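Local coordinates for BH2851 (Bacillus halodurans, PDB 2GFG), which is of unknown function but, as a CYTH-family antiparallel barrel and putative adenylate cyclase, probably acts on a phosphate-bearing substrate such as a nucleotide or polyphosphate, at residues I6-K11 with T156-A161; L35-Y40 with T121-R126. All blocks are in the same frame, centred on the assembly; numbering follows the deposited sequence.

Contact 1. Residues I6-K11 with T156-A161; sequences IEIERK and TSEEHA. With EDO (1,2-ethanediol), chain I.
Glu158 OE1 receives both terminal nitrogens of Arg10 in a salt bridge. Arg10 NH2 lies 3.0 Å from Glu158 OE1 and uses the anti lone pair of that oxygen, while the second bond, from Arg10 NH1 to Glu158 OE1, is weak. Both N-H groups converge on this one oxygen, with the guanidinium and carboxylate planes 29° apart. A bend at chi2 (-65°) swings the arginine back along its own strand, where Arg10 NH1 also donates to Glu9 O at 3.2 Å from above the carbonyl plane. Ala161 CB covers one guanidinium face, and Thr162 OG1 bonds to Arg10 NH2. With a leucine in place of Arg10, the Glu158 carboxylate would probably be left without its positive mate and free to turn. Ile8 CG2 packs on the carboxylate carbon, Glu158 CD, at 3.7 Å and meets Ala161 CB at 3.9 Å. Ser157 is the N-cap of the helix, its OG accepting from His160 N at 3.2 Å. Just ahead of it, Thr156 N donates to O2 of an ethanediol at 2.8 Å, and C1 of the diol lies over the His160 ring. Glu7, salt-bridged to Lys69, and Glu9 turn away from the helix; with Lys11 they match the ExExK signature of CYTH proteins, whose glutamates probably serve a metal or phosphate site in the tunnel. Strand 4-14 runs between strands 76-83 and 146-155 of the barrel, with Ile8 and Arg10 facing the first turn of helix 158-171, which follows strand 146-155 after Thr156 and Ser157.

Contact 2. Residues L35-Y40 with T121-R126; sequences LQRNHY and TLSTSR. With EDO (1,2-ethanediol), chain G.
Strands 35-40 and 121-126 run antiparallel at 159°, their axes approaching to 4.6 Å, and four backbone hydrogen bonds tie the hydrogen-bonded pairs Gln36-Thr124 and Asn38-Leu122. The side chains of these two pairs share one face of the sheet, where a single water gathers three polar ends. It accepts from Gln36 NE2 at 2.8 Å and from Asn38 ND2 at 2.7 Å. A third bond, 2.9 Å long, joins the water to Thr124 OG1, which also bonds to Ser141. The other end of the Asn38 amide, OD1, accepts from Arg58 NE. Gln36 CG sits between its backbone N and carbonyl carbon (chi1 66°), and the extended chain beyond it runs alongside Thr124. This brings Gln36 NE2 over the centre of the Arg126 guanidinium, 3.4 Å above its plane, with amide and guanidinium planes 64° apart; both groups are donors here, and the contact is face packing without a hydrogen bond. Arg126 itself is paired with Asp139 through NE. Farther along, Tyr40 crosses Leu122, its CE2 lying 3.5 Å from Leu122 CB, and Phe186 meets the tyrosine ring edge-to-face. The reverse face carries Arg37, His39, Thr121 and Ser123. Here Thr121 CG2 makes a CH-pi contact 3.8 Å from the His39 ring centroid, while Arg37 lays its CG beside Ser123 OG. The face of Gln36 and Asn38 is thus polar and basic toward Arg126, whose charge Asp139 probably offsets in part, and more apolar toward Leu122 and Tyr40. Arg126 gathered with Arg58 is consistent with the anion-binding tunnel of CYTH barrels; its weak hydrogen bond to an unidentified molecule, probably from the crystallisation liquor, adds little.

Overall arrangement
Contacts 1 and 2 belong to the same closed antiparallel barrel but lie on opposite sides of the chain's centre, their own centres 22 Å apart. Their nearest atoms, in the Glu9 carboxylate and the Arg126 guanidinium, remain about 7 Å from each other. Along the chain, strands 34-42 and 117-131 both fall between the two partners of contact 1. Contact 2 is strand-to-strand pairing in the wall, about 9 Å from the chain centre; contact 1, about 14 Å out, joins a strand to a helix. Glu9 and Arg126 look into the barrel from different walls, consistent with a shared tunnel site; the unidentified ligand about 3 Å from the Arg126 side chain is probably adventitious.

Contact 1. Residues I6-K11 with T156-A161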
ATOM      1  N   ILE A   6      -2.234   9.926   8.691  1.00 51.72           N
ATOM      2  CA  ILE A   6      -1.040   9.310   9.223  1.00 52.61           C
ATOM      3  C   ILE A   6      -1.236   7.803   9.244  1.00 53.16           C
ATOM      4  O   ILE A   6      -2.205   7.302   9.816  1.00 53.75           O
ATOM      5  CB  ILE A   6      -0.722   9.820  10.665  1.00 52.66           C
ATOM      6  CG1 ILE A   6      -0.688  11.365  10.706  1.00 52.24           C
ATOM      7  CG2 ILE A   6       0.597   9.242  11.162  1.00 52.17           C
ATOM      8  CD1 ILE A   6       0.317  12.009   9.732  1.00 53.01           C
ATOM      9  N   GLU A   7      -0.311   7.089   8.605  1.00 54.44           N
ATOM     10  CA  GLU A   7      -0.370   5.641   8.494  1.00 55.54           C
ATOM     11  C   GLU A   7       0.597   4.989   9.506  1.00 54.59           C
ATOM     12  O   GLU A   7       1.813   5.123   9.379  1.00 53.30           O
ATOM     13  CB  GLU A   7      -0.018   5.219   7.058  1.00 57.36           C
ATOM     14  CG  GLU A   7      -0.063   3.706   6.796  1.00 61.90           C
ATOM     15  CD  GLU A   7       0.079   3.369   5.311  1.00 66.27           C
ATOM     16  OE1 GLU A   7      -0.792   3.794   4.517  1.00 70.91           O
ATOM     17  OE2 GLU A   7       1.057   2.675   4.942  1.00 66.94           O
ATOM     18  N   ILE A   8       0.027   4.384  10.562  1.00 54.38           N
ATOM     19  CA  ILE A   8       0.787   3.555  11.517  1.00 53.96           C
ATOM     20  C   ILE A   8       0.484   2.083  11.179  1.00 52.95           C
ATOM     21  O   ILE A   8      -0.637   1.616  11.377  1.00 51.32           O
ATOM     22  CB  ILE A   8       0.379   3.825  12.988  1.00 54.97           C
ATOM     23  CG1 ILE A   8       0.292   5.348  13.286  1.00 56.03           C
ATOM     24  CG2 ILE A   8       1.349   3.110  13.961  1.00 54.80           C
ATOM     25  CD1 ILE A   8       1.599   6.069  13.240  1.00 56.58           C
ATOM     26  N   GLU A   9       1.500   1.359  10.709  1.00 52.48           N
ATOM     27  CA  GLU A   9       1.296   0.037  10.114  1.00 52.57           C
ATOM     28  C   GLU A   9       2.331  -0.994  10.599  1.00 50.28           C
ATOM     29  O   GLU A   9       3.527  -0.710  10.643  1.00 51.64           O
ATOM     30  CB  GLU A   9       1.366   0.161   8.585  1.00 54.16           C
ATOM     31  CG  GLU A   9       1.109  -1.132   7.809  1.00 57.76           C
ATOM     32  CD  GLU A   9       1.357  -0.963   6.314  1.00 62.42           C
ATOM     33  OE1 GLU A   9       0.601  -0.195   5.663  1.00 64.75           O
ATOM     34  OE2 GLU A   9       2.313  -1.590   5.793  1.00 61.10           O
ATOM     35  N   ARG A  10       1.842  -2.196  10.945  1.00 47.52           N
ATOM     36  CA  ARG A  10       2.700  -3.367  11.208  1.00 45.17           C
ATOM     37  C   ARG A  10       2.335  -4.456  10.209  1.00 44.74           C
ATOM     38  O   ARG A  10       1.188  -4.585   9.832  1.00 43.47           O
ATOM     39  CB  ARG A  10       2.514  -3.870  12.634  1.00 44.79           C
ATOM     40  CG  ARG A  10       2.886  -2.849  13.724  1.00 45.51           C
ATOM     41  CD  ARG A  10       4.392  -2.513  13.717  1.00 46.69           C
ATOM     42  NE  ARG A  10       4.749  -1.550  14.769  1.00 45.76           N
ATOM     43  CZ  ARG A  10       4.549  -0.223  14.701  1.00 46.30           C
ATOM     44  NH1 ARG A  10       3.970   0.332  13.635  1.00 47.08           N
ATOM     45  NH2 ARG A  10       4.917   0.550  15.716  1.00 48.04           N
ATOM     46  N   LYS A  11       3.313  -5.264   9.822  1.00 44.04           N
ATOM     47  CA  LYS A  11       3.161  -6.157   8.660  1.00 45.02           C
ATOM     48  C   LYS A  11       4.088  -7.355   8.718  1.00 43.31           C
ATOM     49  O   LYS A  11       5.175  -7.272   9.256  1.00 42.41           O
ATOM     50  CB  LYS A  11       3.457  -5.367   7.370  1.00 46.26           C
ATOM     51  CG  LYS A  11       4.712  -4.473   7.491  1.00 50.35           C
ATOM     52  CD  LYS A  11       5.105  -3.807   6.197  1.00 56.17           C
ATOM     53  CE  LYS A  11       6.276  -2.825   6.444  1.00 58.58           C
ATOM     54  NZ  LYS A  11       6.904  -2.339   5.188  1.00 62.18           N
ATOM     55  N   THR A 156      -3.276   3.254  15.539  1.00 51.12           N
ATOM     56  CA  THR A 156      -3.455   4.708  15.776  1.00 52.20           C
ATOM     57  C   THR A 156      -2.234   5.323  16.514  1.00 52.34           C
ATOM     58  O   THR A 156      -1.994   6.533  16.425  1.00 52.92           O
ATOM     59  CB  THR A 156      -4.770   5.007  16.581  1.00 53.11           C
ATOM     60  OG1 THR A 156      -4.932   6.425  16.748  1.00 55.23           O
ATOM     61  CG2 THR A 156      -4.762   4.322  17.969  1.00 53.43           C
ATOM     62  N   SER A 157      -1.529   4.497  17.298  1.00 50.99           N
ATOM     63  CA  SER A 157      -0.256   4.897  17.914  1.00 50.58           C
ATOM     64  C   SER A 157       0.794   3.810  17.681  1.00 50.55           C
ATOM     65  O   SER A 157       0.465   2.620  17.623  1.00 48.41           O
ATOM     66  CB  SER A 157      -0.428   5.166  19.415  1.00 50.40           C
ATOM     67  OG  SER A 157      -0.498   3.966  20.156  1.00 49.20           O
ATOM     68  N   GLU A 158       2.055   4.233  17.529  1.00 51.24           N
ATOM     69  CA  GLU A 158       3.176   3.305  17.264  1.00 52.06           C
ATOM     70  C   GLU A 158       3.328   2.277  18.396  1.00 52.10           C
ATOM     71  O   GLU A 158       3.552   1.093  18.141  1.00 52.20           O
ATOM     72  CB  GLU A 158       4.498   4.086  17.094  1.00 53.12           C
ATOM     73  CG  GLU A 158       4.523   5.111  15.883  1.00 54.47           C
ATOM     74  CD  GLU A 158       4.754   4.448  14.517  1.00 56.65           C
ATOM     75  OE1 GLU A 158       5.053   3.246  14.465  1.00 60.26           O
ATOM     76  OE2 GLU A 158       4.664   5.153  13.497  1.00 59.21           O
ATOM     77  N   GLU A 159       3.185   2.749  19.641  1.00 51.88           N
ATOM     78  CA  GLU A 159       3.335   1.895  20.837  1.00 52.59           C
ATOM     79  C   GLU A 159       2.264   0.803  20.910  1.00 52.35           C
ATOM     80  O   GLU A 159       2.580  -0.371  21.095  1.00 52.24           O
ATOM     81  CB  GLU A 159       3.276   2.751  22.114  1.00 52.77           C
ATOM     82  CG  GLU A 159       4.488   3.693  22.311  1.00 56.26           C
ATOM     83  CD  GLU A 159       5.682   3.000  22.976  1.00 59.62           C
ATOM     84  OE1 GLU A 159       5.853   1.773  22.782  1.00 63.94           O
ATOM     85  OE2 GLU A 159       6.451   3.690  23.692  1.00 58.86           O
ATOM     86  N   HIS A 160       1.001   1.206  20.777  1.00 52.34           N
ATOM     87  CA  HIS A 160      -0.131   0.269  20.894  1.00 52.46           C
ATOM     88  C   HIS A 160      -0.206  -0.684  19.677  1.00 50.83           C
ATOM     89  O   HIS A 160      -0.592  -1.852  19.814  1.00 51.40           O
ATOM     90  CB  HIS A 160      -1.454   1.038  21.060  1.00 53.63           C
ATOM     91  CG  HIS A 160      -2.461   0.332  21.918  1.00 58.03           C
ATOM     92  ND1 HIS A 160      -2.770  -1.004  21.764  1.00 61.00           N
ATOM     93  CD2 HIS A 160      -3.256   0.789  22.917  1.00 59.40           C
ATOM     94  CE1 HIS A 160      -3.696  -1.344  22.645  1.00 61.11           C
ATOM     95  NE2 HIS A 160      -4.007  -0.274  23.355  1.00 61.62           N
ATOM     96  N   ALA A 161       0.176  -0.180  18.500  1.00 49.25           N
ATOM     97  CA  ALA A 161       0.223  -1.001  17.267  1.00 47.58           C
ATOM     98  C   ALA A 161       1.224  -2.163  17.385  1.00 45.80           C
ATOM     99  O   ALA A 161       0.976  -3.250  16.880  1.00 45.25           O
ATOM    100  CB  ALA A 161       0.568  -0.137  16.068  1.00 47.82           C
TER
HETATM  101  C1  EDO I 504      -4.262  -0.328  19.050  1.00 60.43           C
HETATM  102  O1  EDO I 504      -5.221  -1.408  19.116  1.00 58.82           O
HETATM  103  C2  EDO I 504      -4.384   0.446  17.721  1.00 58.71           C
HETATM  104  O2  EDO I 504      -3.224   1.297  17.492  1.00 55.80           O

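Contact 2. Residues L35-Y40 with T121-R126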
ATOM      1  N   LEU A  35     -10.815  -6.627  -4.881  1.00 45.25           N
ATOM      2  CA  LEU A  35      -9.653  -6.534  -5.764  1.00 45.77           C
ATOM      3  C   LEU A  35      -9.293  -5.082  -6.028  1.00 45.12           C
ATOM      4  O   LEU A  35     -10.172  -4.245  -6.223  1.00 44.39           O
ATOM      5  CB  LEU A  35      -9.944  -7.261  -7.092  1.00 46.99           C
ATOM      6  CG  LEU A  35      -8.866  -7.273  -8.184  1.00 48.69           C
ATOM      7  CD1 LEU A  35      -7.501  -7.737  -7.659  1.00 49.49           C
ATOM      8  CD2 LEU A  35      -9.327  -8.166  -9.347  1.00 50.82           C
ATOM      9  N   GLN A  36      -7.993  -4.774  -5.950  1.00 45.83           N
ATOM     10  CA  GLN A  36      -7.483  -3.442  -6.283  1.00 45.20           C
ATOM     11  C   GLN A  36      -6.174  -3.545  -7.074  1.00 45.64           C
ATOM     12  O   GLN A  36      -5.432  -4.531  -6.950  1.00 43.95           O
ATOM     13  CB  GLN A  36      -7.267  -2.619  -5.012  1.00 44.54           C
ATOM     14  CG  GLN A  36      -6.134  -3.164  -4.089  1.00 45.52           C
ATOM     15  CD  GLN A  36      -6.212  -2.626  -2.674  1.00 47.25           C
ATOM     16  OE1 GLN A  36      -7.288  -2.295  -2.181  1.00 53.37           O
ATOM     17  NE2 GLN A  36      -5.073  -2.551  -2.012  1.00 49.49           N
ATOM     18  N   ARG A  37      -5.912  -2.525  -7.894  1.00 46.78           N
ATOM     19  CA  ARG A  37      -4.696  -2.453  -8.700  1.00 46.51           C
ATOM     20  C   ARG A  37      -3.910  -1.227  -8.322  1.00 46.31           C
ATOM     21  O   ARG A  37      -4.429  -0.118  -8.356  1.00 45.69           O
ATOM     22  CB  ARG A  37      -5.040  -2.386 -10.170  1.00 47.65           C
ATOM     23  CG  ARG A  37      -5.572  -3.660 -10.725  1.00 50.78           C
ATOM     24  CD  ARG A  37      -5.495  -3.677 -12.241  1.00 52.22           C
ATOM     25  NE  ARG A  37      -5.726  -5.014 -12.781  1.00 55.03           N
ATOM     26  CZ  ARG A  37      -5.562  -5.355 -14.066  1.00 56.75           C
ATOM     27  NH1 ARG A  37      -5.169  -4.445 -14.974  1.00 57.13           N
ATOM     28  NH2 ARG A  37      -5.792  -6.606 -14.450  1.00 58.49           N
ATOM     29  N   ASN A  38      -2.642  -1.430  -7.984  1.00 45.74           N
ATOM     30  CA  ASN A  38      -1.755  -0.350  -7.621  1.00 45.36           C
ATOM     31  C   ASN A  38      -0.806  -0.093  -8.759  1.00 45.19           C
ATOM     32  O   ASN A  38      -0.031  -0.973  -9.129  1.00 44.92           O
ATOM     33  CB  ASN A  38      -0.982  -0.716  -6.363  1.00 45.10           C
ATOM     34  CG  ASN A  38      -1.882  -1.050  -5.217  1.00 46.19           C
ATOM     35  OD1 ASN A  38      -2.694  -0.246  -4.813  1.00 42.63           O
ATOM     36  ND2 ASN A  38      -1.768  -2.274  -4.705  1.00 53.16           N
ATOM     37  N   HIS A  39      -0.951   1.071  -9.398  1.00 43.09           N
ATOM     38  CA  HIS A  39      -0.072   1.473 -10.488  1.00 42.33           C
ATOM     39  C   HIS A  39       1.007   2.361  -9.921  1.00 43.19           C
ATOM     40  O   HIS A  39       0.712   3.429  -9.400  1.00 41.98           O
ATOM     41  CB  HIS A  39      -0.854   2.221 -11.556  1.00 42.47           C
ATOM     42  CG  HIS A  39      -1.965   1.426 -12.159  1.00 43.59           C
ATOM     43  ND1 HIS A  39      -1.790   0.623 -13.266  1.00 46.42           N
ATOM     44  CD2 HIS A  39      -3.267   1.298 -11.803  1.00 45.17           C
ATOM     45  CE1 HIS A  39      -2.937   0.040 -13.570  1.00 45.78           C
ATOM     46  NE2 HIS A  39      -3.849   0.435 -12.700  1.00 43.73           N
ATOM     47  N   TYR A  40       2.263   1.924 -10.025  1.00 43.85           N
ATOM     48  CA  TYR A  40       3.383   2.631  -9.380  1.00 44.49           C
ATOM     49  C   TYR A  40       4.096   3.582 -10.309  1.00 44.47           C
ATOM     50  O   TYR A  40       4.277   3.297 -11.485  1.00 44.50           O
ATOM     51  CB  TYR A  40       4.374   1.629  -8.806  1.00 46.00           C
ATOM     52  CG  TYR A  40       3.754   0.691  -7.807  1.00 45.54           C
ATOM     53  CD1 TYR A  40       3.022   1.186  -6.714  1.00 44.29           C
ATOM     54  CD2 TYR A  40       3.909  -0.690  -7.924  1.00 43.82           C
ATOM     55  CE1 TYR A  40       2.438   0.330  -5.788  1.00 47.53           C
ATOM     56  CE2 TYR A  40       3.335  -1.564  -6.992  1.00 46.24           C
ATOM     57  CZ  TYR A  40       2.594  -1.044  -5.925  1.00 46.76           C
ATOM     58  OH  TYR A  40       2.013  -1.889  -5.007  1.00 49.50           O
ATOM     59  N   THR A 121       2.354  -2.402 -12.401  1.00 43.80           N
ATOM     60  CA  THR A 121       1.117  -2.566 -11.652  1.00 46.03           C
ATOM     61  C   THR A 121       1.129  -3.846 -10.806  1.00 45.68           C
ATOM     62  O   THR A 121       1.398  -4.932 -11.311  1.00 46.35           O
ATOM     63  CB  THR A 121      -0.101  -2.600 -12.603  1.00 46.31           C
ATOM     64  OG1 THR A 121      -0.098  -1.426 -13.414  1.00 52.17           O
ATOM     65  CG2 THR A 121      -1.429  -2.672 -11.815  1.00 45.35           C
ATOM     66  N   LEU A 122       0.796  -3.690  -9.523  1.00 45.65           N
ATOM     67  CA  LEU A 122       0.669  -4.798  -8.587  1.00 46.10           C
ATOM     68  C   LEU A 122      -0.790  -4.913  -8.174  1.00 46.77           C
ATOM     69  O   LEU A 122      -1.386  -3.929  -7.707  1.00 45.91           O
ATOM     70  CB  LEU A 122       1.557  -4.541  -7.360  1.00 46.86           C
ATOM     71  CG  LEU A 122       1.514  -5.534  -6.188  1.00 48.04           C
ATOM     72  CD1 LEU A 122       2.851  -5.554  -5.477  1.00 49.09           C
ATOM     73  CD2 LEU A 122       0.383  -5.219  -5.187  1.00 47.03           C
ATOM     74  N   SER A 123      -1.373  -6.105  -8.352  1.00 45.95           N
ATOM     75  CA  SER A 123      -2.775  -6.346  -7.981  1.00 46.64           C
ATOM     76  C   SER A 123      -2.863  -6.985  -6.607  1.00 45.32           C
ATOM     77  O   SER A 123      -2.064  -7.849  -6.276  1.00 44.69           O
ATOM     78  CB  SER A 123      -3.457  -7.243  -9.009  1.00 46.76           C
ATOM     79  OG  SER A 123      -3.562  -6.586 -10.259  1.00 53.75           O
ATOM     80  N   THR A 124      -3.862  -6.570  -5.821  1.00 44.35           N
ATOM     81  CA  THR A 124      -4.084  -7.129  -4.475  1.00 44.12           C
ATOM     82  C   THR A 124      -5.553  -7.478  -4.243  1.00 43.23           C
ATOM     83  O   THR A 124      -6.447  -6.687  -4.544  1.00 42.70           O
ATOM     84  CB  THR A 124      -3.624  -6.159  -3.362  1.00 43.96           C
ATOM     85  OG1 THR A 124      -2.219  -5.908  -3.490  1.00 43.57           O
ATOM     86  CG2 THR A 124      -3.902  -6.753  -1.959  1.00 45.56           C
ATOM     87  N   SER A 125      -5.782  -8.684  -3.726  1.00 42.89           N
ATOM     88  CA  SER A 125      -7.076  -9.095  -3.237  1.00 42.53           C
ATOM     89  C   SER A 125      -7.045  -8.929  -1.726  1.00 42.06           C
ATOM     90  O   SER A 125      -6.238  -9.569  -1.045  1.00 41.71           O
ATOM     91  CB  SER A 125      -7.349 -10.538  -3.610  1.00 42.95           C
ATOM     92  OG  SER A 125      -8.630 -10.922  -3.205  1.00 46.03           O
ATOM     93  N   ARG A 126      -7.922  -8.067  -1.200  1.00 42.43           N
ATOM     94  CA  ARG A 126      -7.836  -7.631   0.200  1.00 42.65           C
ATOM     95  C   ARG A 126      -9.111  -7.872   0.986  1.00 42.04           C
ATOM     96  O   ARG A 126     -10.192  -7.520   0.547  1.00 41.85           O
ATOM     97  CB  ARG A 126      -7.491  -6.142   0.259  1.00 43.63           C
ATOM     98  CG  ARG A 126      -7.503  -5.548   1.696  1.00 46.07           C
ATOM     99  CD  ARG A 126      -6.987  -4.133   1.733  1.00 45.97           C
ATOM    100  NE  ARG A 126      -5.564  -4.051   1.402  1.00 49.43           N
ATOM    101  CZ  ARG A 126      -4.846  -2.927   1.419  1.00 49.76           C
ATOM    102  NH1 ARG A 126      -5.416  -1.754   1.728  1.00 51.36           N
ATOM    103  NH2 ARG A 126      -3.559  -2.966   1.108  1.00 49.91           N
TER
HETATM  104  C1  EDO G 502      -9.022 -14.274  -3.582  1.00 83.76           C
HETATM  105  O1  EDO G 502      -9.849 -13.385  -2.823  1.00 83.23           O
HETATM  106  C2  EDO G 502      -7.653 -14.420  -2.910  1.00 83.65           C
HETATM  107  O2  EDO G 502      -7.795 -14.796  -1.526  1.00 83.71           O
HETATM  108  O   HOH W   1      -2.368  -3.256  -2.286  1.00 45.98           O